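Long-range contacts in putative nucleolar GTP-binding protein 1 (Plasmodium falciparum, PDB 2QU8), which binds GDP and is probably a GTPase of the nucleolar NOG1 family: residues A37-F45 / L113-L124; M46-D55 / N65-H73. All blocks are in the same frame, centred on the assembly; numbering follows the deposited sequence.

Interaction 1: A37-F45 / L113-L124; sequences APNVGKSSF and LFIIDISEQCGL. With GDP (guanosine-5'-diphosphate), chain B.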
loop_
_atom_site.group_PDB
_atom_site.type_symbol
_atom_site.label_atom_id
_atom_site.label_comp_id
_atom_site.label_asym_id
_atom_site.label_seq_id
_atom_site.Cartn_x
_atom_site.Cartn_y
_atom_site.Cartn_z
ATOM N N ALA A 37 2.043 -8.018 6.082
ATOM C CA ALA A 37 1.788 -9.268 6.806
ATOM C C ALA A 37 0.590 -9.165 7.755
ATOM O O ALA A 37 0.162 -8.057 8.094
ATOM C CB ALA A 37 3.030 -9.700 7.559
ATOM N N PRO A 38 0.011 -10.325 8.150
ATOM C CA PRO A 38 -1.028 -10.276 9.169
ATOM C C PRO A 38 -0.539 -9.593 10.447
ATOM O O PRO A 38 0.605 -9.786 10.856
ATOM C CB PRO A 38 -1.333 -11.756 9.435
ATOM C CG PRO A 38 -0.957 -12.448 8.151
ATOM C CD PRO A 38 0.268 -11.707 7.693
ATOM N N ASN A 39 -1.421 -8.785 11.032
ATOM C CA ASN A 39 -1.227 -8.139 12.339
ATOM C C ASN A 39 -0.209 -6.999 12.374
ATOM O O ASN A 39 0.320 -6.657 13.434
ATOM C CB ASN A 39 -0.979 -9.175 13.444
ATOM C CG ASN A 39 -2.138 -10.149 13.577
ATOM O OD1 ASN A 39 -2.007 -11.326 13.259
ATOM N ND2 ASN A 39 -3.289 -9.647 13.998
ATOM N N VAL A 40 0.027 -6.393 11.218
ATOM C CA VAL A 40 0.955 -5.245 11.139
ATOM C C VAL A 40 0.271 -3.906 11.346
ATOM O O VAL A 40 0.949 -2.898 11.516
ATOM C CB VAL A 40 1.780 -5.215 9.825
ATOM C CG1 VAL A 40 2.624 -6.461 9.710
ATOM C CG2 VAL A 40 0.872 -5.009 8.593
ATOM N N GLY A 41 -1.063 -3.906 11.330
ATOM C CA GLY A 41 -1.867 -2.689 11.551
ATOM C C GLY A 41 -2.611 -2.149 10.340
ATOM O O GLY A 41 -2.968 -0.967 10.305
ATOM N N LYS A 42 -2.850 -3.001 9.343
ATOM C CA LYS A 42 -3.551 -2.579 8.125
ATOM C C LYS A 42 -5.005 -2.174 8.390
ATOM O O LYS A 42 -5.416 -1.075 8.010
ATOM C CB LYS A 42 -3.497 -3.650 7.033
ATOM C CG LYS A 42 -2.107 -4.067 6.571
ATOM C CD LYS A 42 -2.194 -5.126 5.452
ATOM C CE LYS A 42 -2.961 -6.381 5.892
ATOM N NZ LYS A 42 -2.310 -7.074 7.052
ATOM N N SER A 43 -5.784 -3.048 9.033
ATOM C CA SER A 43 -7.184 -2.719 9.326
ATOM C C SER A 43 -7.291 -1.523 10.265
ATOM O O SER A 43 -8.200 -0.700 10.123
ATOM C CB SER A 43 -7.969 -3.919 9.889
ATOM O OG SER A 43 -7.516 -4.279 11.184
ATOM N N SER A 44 -6.360 -1.427 11.213
ATOM C CA SER A 44 -6.301 -0.280 12.113
ATOM C C SER A 44 -6.099 1.017 11.324
ATOM O O SER A 44 -6.785 2.008 11.558
ATOM C CB SER A 44 -5.166 -0.449 13.130
ATOM O OG SER A 44 -5.449 -1.495 14.035
ATOM N N PHE A 45 -5.160 0.995 10.383
ATOM C CA PHE A 45 -4.847 2.177 9.586
ATOM C C PHE A 45 -6.066 2.614 8.788
ATOM O O PHE A 45 -6.436 3.798 8.773
ATOM C CB PHE A 45 -3.677 1.893 8.634
ATOM C CG PHE A 45 -3.150 3.121 7.963
ATOM C CD1 PHE A 45 -2.000 3.744 8.445
ATOM C CD2 PHE A 45 -3.817 3.675 6.884
ATOM C CE1 PHE A 45 -1.504 4.911 7.830
ATOM C CE2 PHE A 45 -3.344 4.835 6.265
ATOM C CZ PHE A 45 -2.174 5.452 6.746
ATOM N N LEU A 113 0.125 1.068 -0.036
ATOM C CA LEU A 113 0.726 1.278 1.269
ATOM C C LEU A 113 1.059 -0.096 1.843
ATOM O O LEU A 113 0.165 -0.817 2.289
ATOM C CB LEU A 113 -0.195 2.071 2.206
ATOM C CG LEU A 113 0.271 2.314 3.654
ATOM C CD1 LEU A 113 1.686 2.899 3.749
ATOM C CD2 LEU A 113 -0.715 3.215 4.374
ATOM N N PHE A 114 2.342 -0.450 1.791
ATOM C CA PHE A 114 2.851 -1.692 2.364
ATOM C C PHE A 114 3.385 -1.406 3.755
ATOM O O PHE A 114 4.370 -0.673 3.927
ATOM C CB PHE A 114 3.938 -2.353 1.486
ATOM C CG PHE A 114 4.337 -3.735 1.957
ATOM C CD1 PHE A 114 3.707 -4.869 1.447
ATOM C CD2 PHE A 114 5.314 -3.899 2.935
ATOM C CE1 PHE A 114 4.061 -6.148 1.893
ATOM C CE2 PHE A 114 5.671 -5.171 3.392
ATOM C CZ PHE A 114 5.046 -6.293 2.866
ATOM N N ILE A 115 2.728 -1.996 4.747
ATOM C CA ILE A 115 3.054 -1.738 6.131
ATOM C C ILE A 115 3.951 -2.831 6.703
ATOM O O ILE A 115 3.648 -4.026 6.592
ATOM C CB ILE A 115 1.787 -1.562 7.002
ATOM C CG1 ILE A 115 0.921 -0.414 6.446
ATOM C CG2 ILE A 115 2.180 -1.334 8.473
ATOM C CD1 ILE A 115 -0.348 -0.108 7.233
ATOM N N ILE A 116 5.063 -2.388 7.290
ATOM C CA ILE A 116 5.969 -3.226 8.052
ATOM C C ILE A 116 5.832 -2.848 9.524
ATOM O O ILE A 116 5.994 -1.681 9.900
ATOM C CB ILE A 116 7.455 -3.047 7.598
ATOM C CG1 ILE A 116 7.643 -3.495 6.140
ATOM C CG2 ILE A 116 8.425 -3.801 8.535
ATOM C CD1 ILE A 116 9.009 -3.157 5.537
ATOM N N ASP A 117 5.503 -3.843 10.340
ATOM C CA ASP A 117 5.532 -3.729 11.795
ATOM C C ASP A 117 6.982 -3.894 12.290
ATOM O O ASP A 117 7.484 -5.016 12.423
ATOM C CB ASP A 117 4.595 -4.791 12.397
ATOM C CG ASP A 117 4.670 -4.874 13.915
ATOM O OD1 ASP A 117 5.255 -3.976 14.560
ATOM O OD2 ASP A 117 4.130 -5.852 14.467
ATOM N N ILE A 118 7.657 -2.769 12.547
ATOM C CA ILE A 118 9.064 -2.799 12.972
ATOM C C ILE A 118 9.277 -3.249 14.414
ATOM O O ILE A 118 10.410 -3.465 14.825
ATOM C CB ILE A 118 9.807 -1.447 12.752
ATOM C CG1 ILE A 118 9.097 -0.275 13.446
ATOM C CG2 ILE A 118 10.063 -1.207 11.268
ATOM C CD1 ILE A 118 10.034 0.937 13.696
ATOM N N SER A 119 8.196 -3.379 15.179
ATOM C CA SER A 119 8.272 -3.982 16.511
ATOM C C SER A 119 8.284 -5.523 16.461
ATOM O O SER A 119 8.622 -6.176 17.456
ATOM C CB SER A 119 7.127 -3.487 17.402
ATOM O OG SER A 119 5.895 -4.122 17.090
ATOM N N GLU A 120 7.903 -6.078 15.308
ATOM C CA GLU A 120 7.830 -7.530 15.050
ATOM C C GLU A 120 6.785 -8.294 15.885
ATOM O O GLU A 120 6.739 -9.524 15.840
ATOM C CB GLU A 120 9.217 -8.188 15.128
ATOM C CG GLU A 120 10.179 -7.690 14.064
ATOM C CD GLU A 120 11.624 -8.099 14.311
ATOM O OE1 GLU A 120 11.941 -8.571 15.420
ATOM O OE2 GLU A 120 12.448 -7.935 13.391
ATOM N N GLN A 121 5.944 -7.563 16.619
ATOM C CA GLN A 121 4.845 -8.144 17.407
ATOM C C GLN A 121 3.839 -8.922 16.547
ATOM O O GLN A 121 3.130 -9.797 17.058
ATOM C CB GLN A 121 4.123 -7.063 18.227
ATOM C CG GLN A 121 4.960 -6.454 19.372
ATOM C CD GLN A 121 4.134 -5.597 20.351
ATOM O OE1 GLN A 121 2.953 -5.326 20.131
ATOM N NE2 GLN A 121 4.765 -5.175 21.435
ATOM N N CYS A 122 3.797 -8.598 15.248
ATOM C CA CYS A 122 2.945 -9.278 14.270
ATOM C C CYS A 122 3.306 -10.757 14.116
ATOM O O CYS A 122 2.521 -11.544 13.589
ATOM C CB CYS A 122 3.044 -8.592 12.902
ATOM S SG CYS A 122 4.669 -8.736 12.103
ATOM N N GLY A 123 4.505 -11.117 14.559
ATOM C CA GLY A 123 4.949 -12.513 14.540
ATOM C C GLY A 123 5.972 -12.832 13.460
ATOM O O GLY A 123 6.449 -13.957 13.377
ATOM N N LEU A 124 6.309 -11.844 12.636
ATOM C CA LEU A 124 7.343 -12.015 11.611
ATOM C C LEU A 124 8.416 -10.935 11.756
ATOM O O LEU A 124 8.116 -9.796 12.136
ATOM C CB LEU A 124 6.741 -11.991 10.195
ATOM C CG LEU A 124 5.731 -13.065 9.767
ATOM C CD1 LEU A 124 5.111 -12.715 8.408
ATOM C CD2 LEU A 124 6.346 -14.466 9.726
HETATM P PB GDP B . -3.908 -6.187 10.413
HETATM O O1B GDP B . -4.187 -7.666 10.625
HETATM O O2B GDP B . -2.798 -6.048 9.409
HETATM O O3B GDP B . -5.164 -5.593 9.860
HETATM O O3A GDP B . -3.469 -5.502 11.794
HETATM P PA GDP B . -4.495 -4.951 12.921
HETATM O O1A GDP B . -5.637 -5.932 13.114
HETATM O O2A GDP B . -5.009 -3.592 12.556
HETATM O "O5'" GDP B . -3.526 -4.921 14.192
HETATM C "C5'" GDP B . -3.058 -6.151 14.765
HETATM C "C4'" GDP B . -2.746 -5.961 16.243
HETATM O "O4'" GDP B . -1.794 -4.899 16.391
HETATM C "C3'" GDP B . -3.973 -5.530 17.034
HETATM O "O3'" GDP B . -3.919 -6.116 18.334
HETATM C "C2'" GDP B . -3.814 -4.029 17.136
HETATM O "O2'" GDP B . -4.530 -3.484 18.243
HETATM C "C1'" GDP B . -2.308 -3.889 17.261
HETATM N N9 GDP B . -1.759 -2.606 16.783
HETATM C C8 GDP B . -2.185 -1.916 15.705
HETATM N N7 GDP B . -1.443 -0.794 15.535
HETATM C C5 GDP B . -0.522 -0.764 16.518
HETATM C C6 GDP B . 0.581 0.142 16.915
HETATM O O6 GDP B . 0.808 1.182 16.254
HETATM N N1 GDP B . 1.307 -0.179 18.002
HETATM C C2 GDP B . 1.075 -1.294 18.726
HETATM N N2 GDP B . 1.857 -1.553 19.806
HETATM N N3 GDP B . 0.084 -2.172 18.406
HETATM C C4 GDP B . -0.728 -1.967 17.333
HETATM O O HOH W 1 4.445 -6.586 6.482
HETATM O O HOH W 2 2.400 -11.691 10.765
#
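Ile115, Val40 and Cys122 carry this contact, in which the phosphate-binding loop lies against the end of strand 110-117 and the turns that follow it. Ile115 spreads its two branches under the loop: CG2 packs on Val40 CG2 at 3.9 Å, while the extended CG1 arm carries CD1 onward to the Gly41 carbonyl and Phe45 CB. Val40 straddles the strand end, its CG2 above the carbonyl of Ile115 and its CG1 3.7 Å from Asp117 CB. CG1 of Val40 also meets Cys122, whose CB sits 3.4 Å from Pro38 O and as close to Asn39 O. With SG of Cys122 between its own N and carbonyl carbon (chi1 67°), the sulfur accepts the N-H of Leu124 and lies beside Val40 CG1. Two waters join the backbones, one linking Ala37 N to Ile115 O, the other Pro38 O to Cys122 O. Asp117 braces the turns: OD1 takes Ser119 N in an Asx turn as well as Ser119 OG, and OD2 takes Cys122 N at 2.9 Å. Farther along, CD2 of Leu113 sits over one face of the Phe45 ring, 3.7 Å from its centroid, a CH-pi contact. The loop so backed has the form of a P-loop (Walker A): amides of Asn39, Gly41, Lys42 and Ser43 point at the diphosphate of GDP, and the Lys42 chain, bent at chi3 and chi4, brings NZ to 2.6 Å from O2B and also to Ala37 O. Lys151 forms a salt bridge with Asp117 OD2 and a hydrogen bond to Asn39 O, tying both segments to the chain just beyond strand 145-150. Strand 110-117 runs between strands 30-35 and 145-150, with helix 42-49 beginning at the loop and Gln129 of helix 126-137 touching Val40 and Cys122.

Interaction 2: M46-D55 / N65-H73; sequences MNIVSRANVD and NLYVGHFDH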
loop_
_atom_site.group_PDB
_atom_site.type_symbol
_atom_site.label_atom_id
_atom_site.label_comp_id
_atom_site.label_asym_id
_atom_site.label_seq_id
_atom_site.Cartn_x
_atom_site.Cartn_y
_atom_site.Cartn_z
ATOM N N MET A 46 -6.693 1.642 8.127
ATOM C CA MET A 46 -7.888 1.908 7.354
ATOM C C MET A 46 -8.978 2.571 8.206
ATOM O O MET A 46 -9.557 3.584 7.806
ATOM C CB MET A 46 -8.417 0.613 6.733
ATOM C CG MET A 46 -9.786 0.777 6.112
ATOM S SD MET A 46 -10.436 -0.807 5.583
ATOM C CE MET A 46 -10.709 -1.603 7.172
ATOM N N ASN A 47 -9.264 1.983 9.367
ATOM C CA ASN A 47 -10.296 2.513 10.276
ATOM C C ASN A 47 -10.045 3.928 10.789
ATOM O O ASN A 47 -10.962 4.743 10.849
ATOM C CB ASN A 47 -10.521 1.566 11.448
ATOM C CG ASN A 47 -11.328 0.357 11.053
ATOM O OD1 ASN A 47 -10.932 -0.774 11.319
ATOM N ND2 ASN A 47 -12.459 0.586 10.397
ATOM N N ILE A 48 -8.803 4.211 11.158
ATOM C CA ILE A 48 -8.427 5.545 11.619
ATOM C C ILE A 48 -8.672 6.621 10.552
ATOM O O ILE A 48 -9.393 7.593 10.805
ATOM C CB ILE A 48 -6.970 5.563 12.119
ATOM C CG1 ILE A 48 -6.872 4.772 13.421
ATOM C CG2 ILE A 48 -6.476 6.996 12.344
ATOM C CD1 ILE A 48 -5.495 4.261 13.718
ATOM N N VAL A 49 -8.100 6.436 9.361
ATOM C CA VAL A 49 -8.143 7.463 8.315
ATOM C C VAL A 49 -9.527 7.621 7.686
ATOM O O VAL A 49 -9.860 8.685 7.182
ATOM C CB VAL A 49 -7.052 7.255 7.215
ATOM C CG1 VAL A 49 -5.666 7.195 7.846
ATOM C CG2 VAL A 49 -7.328 6.002 6.362
ATOM N N SER A 50 -10.340 6.570 7.727
ATOM C CA SER A 50 -11.675 6.650 7.157
ATOM C C SER A 50 -12.755 6.958 8.207
ATOM O O SER A 50 -13.939 7.020 7.875
ATOM C CB SER A 50 -12.016 5.361 6.413
ATOM O OG SER A 50 -12.158 4.310 7.336
ATOM N N ARG A 51 -12.333 7.169 9.457
ATOM C CA ARG A 51 -13.242 7.293 10.609
ATOM C C ARG A 51 -14.270 6.161 10.612
ATOM O O ARG A 51 -15.462 6.383 10.851
ATOM C CB ARG A 51 -13.932 8.664 10.641
ATOM C CG ARG A 51 -12.996 9.863 10.524
ATOM C CD ARG A 51 -12.030 9.922 11.688
ATOM N NE ARG A 51 -11.339 11.208 11.801
ATOM C CZ ARG A 51 -10.034 11.395 11.602
ATOM N NH1 ARG A 51 -9.522 12.610 11.740
ATOM N NH2 ARG A 51 -9.240 10.380 11.265
ATOM N N ALA A 52 -13.787 4.953 10.328
ATOM C CA ALA A 52 -14.610 3.740 10.216
ATOM C C ALA A 52 -15.736 3.790 9.174
ATOM O O ALA A 52 -16.681 2.989 9.235
ATOM C CB ALA A 52 -15.144 3.303 11.597
ATOM N N ASN A 53 -15.631 4.698 8.201
ATOM C CA ASN A 53 -16.580 4.718 7.082
ATOM C C ASN A 53 -16.181 3.634 6.094
ATOM O O ASN A 53 -15.526 3.896 5.089
ATOM C CB ASN A 53 -16.658 6.093 6.408
ATOM C CG ASN A 53 -17.717 6.154 5.305
ATOM O OD1 ASN A 53 -17.808 7.146 4.580
ATOM N ND2 ASN A 53 -18.520 5.095 5.175
ATOM N N VAL A 54 -16.585 2.411 6.415
ATOM C CA VAL A 54 -16.029 1.214 5.820
ATOM C C VAL A 54 -17.155 0.295 5.363
ATOM O O VAL A 54 -18.049 -0.067 6.146
ATOM C CB VAL A 54 -15.088 0.479 6.827
ATOM C CG1 VAL A 54 -14.741 -0.933 6.358
ATOM C CG2 VAL A 54 -13.813 1.294 7.078
ATOM N N ASP A 55 -17.121 -0.055 4.082
ATOM C CA ASP A 55 -18.034 -1.047 3.555
ATOM C C ASP A 55 -17.365 -2.408 3.602
ATOM O O ASP A 55 -16.238 -2.578 3.136
ATOM C CB ASP A 55 -18.493 -0.677 2.144
ATOM C CG ASP A 55 -19.461 0.489 2.141
ATOM O OD1 ASP A 55 -19.253 1.440 1.359
ATOM O OD2 ASP A 55 -20.431 0.470 2.936
ATOM N N ASN A 65 -13.359 -11.617 3.435
ATOM C CA ASN A 65 -13.908 -10.265 3.542
ATOM C C ASN A 65 -12.976 -9.192 2.981
ATOM O O ASN A 65 -11.791 -9.136 3.319
ATOM C CB ASN A 65 -14.297 -9.939 4.992
ATOM C CG ASN A 65 -15.772 -10.203 5.282
ATOM O OD1 ASN A 65 -16.555 -10.475 4.373
ATOM N ND2 ASN A 65 -16.158 -10.099 6.553
ATOM N N LEU A 66 -13.526 -8.359 2.107
ATOM C CA LEU A 66 -12.814 -7.224 1.544
ATOM C C LEU A 66 -13.351 -5.956 2.204
ATOM O O LEU A 66 -14.550 -5.833 2.432
ATOM C CB LEU A 66 -13.000 -7.208 0.020
ATOM C CG LEU A 66 -12.541 -6.053 -0.870
ATOM C CD1 LEU A 66 -11.906 -6.586 -2.146
ATOM C CD2 LEU A 66 -13.705 -5.137 -1.191
ATOM N N TYR A 67 -12.463 -5.024 2.527
ATOM C CA TYR A 67 -12.852 -3.812 3.240
ATOM C C TYR A 67 -12.520 -2.572 2.428
ATOM O O TYR A 67 -11.402 -2.441 1.920
ATOM C CB TYR A 67 -12.154 -3.751 4.599
ATOM C CG TYR A 67 -12.526 -4.890 5.504
ATOM C CD1 TYR A 67 -13.590 -4.770 6.392
ATOM C CD2 TYR A 67 -11.833 -6.101 5.458
ATOM C CE1 TYR A 67 -13.947 -5.818 7.224
ATOM C CE2 TYR A 67 -12.187 -7.160 6.287
ATOM C CZ TYR A 67 -13.248 -7.005 7.164
ATOM O OH TYR A 67 -13.615 -8.035 7.993
ATOM N N VAL A 68 -13.504 -1.685 2.287
ATOM C CA VAL A 68 -13.308 -0.417 1.585
ATOM C C VAL A 68 -13.664 0.751 2.498
ATOM O O VAL A 68 -14.839 1.012 2.759
ATOM C CB VAL A 68 -14.132 -0.300 0.277
ATOM C CG1 VAL A 68 -13.699 0.947 -0.500
ATOM C CG2 VAL A 68 -13.974 -1.530 -0.595
ATOM N N GLY A 69 -12.638 1.436 2.987
ATOM C CA GLY A 69 -12.817 2.669 3.748
ATOM C C GLY A 69 -12.895 3.851 2.800
ATOM O O GLY A 69 -12.386 3.781 1.682
ATOM N N HIS A 70 -13.536 4.929 3.245
ATOM C CA HIS A 70 -13.684 6.149 2.455
ATOM C C HIS A 70 -13.247 7.372 3.249
ATOM O O HIS A 70 -13.513 7.472 4.454
ATOM C CB HIS A 70 -15.143 6.321 2.013
ATOM C CG HIS A 70 -15.681 5.153 1.247
ATOM N ND1 HIS A 70 -15.545 5.031 -0.120
ATOM C CD2 HIS A 70 -16.333 4.040 1.660
ATOM C CE1 HIS A 70 -16.099 3.900 -0.518
ATOM N NE2 HIS A 70 -16.584 3.279 0.543
ATOM N N PHE A 71 -12.577 8.300 2.574
ATOM C CA PHE A 71 -12.217 9.580 3.181
ATOM C C PHE A 71 -11.993 10.664 2.133
ATOM O O PHE A 71 -11.732 10.372 0.965
ATOM C CB PHE A 71 -10.989 9.445 4.100
ATOM C CG PHE A 71 -9.714 9.077 3.380
ATOM C CD1 PHE A 71 -8.828 10.063 2.951
ATOM C CD2 PHE A 71 -9.392 7.744 3.144
ATOM C CE1 PHE A 71 -7.652 9.725 2.285
ATOM C CE2 PHE A 71 -8.216 7.396 2.479
ATOM C CZ PHE A 71 -7.341 8.389 2.054
ATOM N N ASP A 72 -12.115 11.913 2.567
ATOM C CA ASP A 72 -11.772 13.054 1.743
ATOM C C ASP A 72 -10.466 13.647 2.218
ATOM O O ASP A 72 -10.189 13.709 3.420
ATOM C CB ASP A 72 -12.861 14.126 1.793
ATOM C CG ASP A 72 -14.231 13.586 1.440
ATOM O OD1 ASP A 72 -14.312 12.629 0.642
ATOM O OD2 ASP A 72 -15.230 14.118 1.966
ATOM N N HIS A 73 -9.655 14.066 1.258
ATOM C CA HIS A 73 -8.477 14.847 1.556
ATOM C C HIS A 73 -8.301 15.933 0.510
ATOM O O HIS A 73 -8.185 15.648 -0.687
ATOM C CB HIS A 73 -7.231 13.970 1.635
ATOM C CG HIS A 73 -6.029 14.696 2.150
ATOM N ND1 HIS A 73 -5.981 15.251 3.412
ATOM C CD2 HIS A 73 -4.835 14.966 1.571
ATOM C CE1 HIS A 73 -4.807 15.829 3.589
ATOM N NE2 HIS A 73 -4.094 15.672 2.487
HETATM O O HOH W 3 -17.795 1.169 -0.819
#
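Met46 crosses Tyr67 at about a right angle, its SD 3.5 Å from Tyr67 CB; the bend at chi3 (68°) also carries CE to that carbon. One turn on, Val49 presents its carbonyl O to Phe71 CB and its CG2 to the ring atom CD2. Ser50 lies close over the strand, CB 3.2 Å from His70 O, while its OG and N grip Met46 O from opposite faces of that carbonyl. Gly69 lets Ser50 come close, its CA 3.9 Å from Ser50 CB. Arg51 ends the helix in a Schellman motif, and a type I' turn from Ser50 swings the chain back to Asn53, whose O accepts His70 N at 2.9 Å. Val54 then pairs with Gly69 and sets CG1 at the edge of the Tyr67 ring. Asp55 and Val68 exchange two backbone bonds as an antiparallel hydrogen-bonded pair. Asp55 OD1 reaches His70 NE2 weakly at 3.3 Å, and a water at the ring edge touches both atoms. Strand 54-57 is one of the two outermost strands of the sheet; strand 66-73 bonds on its other side to strand 76-82, and Phe71 also touches Lys196 of helix 192-222.

In the fold
Helix 42-49 joins the two contacts: its first turn belongs to interaction 1 and its last to interaction 2, and the centres of the two contacts lie about 17 Å apart. Each sets this helix and its flanking loops on the same seven-stranded sheet, interaction 1 at the inner strand 110-117 and interaction 2 at the edge hairpin of strands 54-57 and 66-73. The chain between the two halves of interaction 1 contains the whole of interaction 2. GDP is held directly by 37-45 of interaction 1, whereas in interaction 2 the Met46 side chain remains about 7 Å from the nucleotide. Ser185, Thr186, Leu187 and Asp153, outside both contacts, add further hydrogen bonds to GDP.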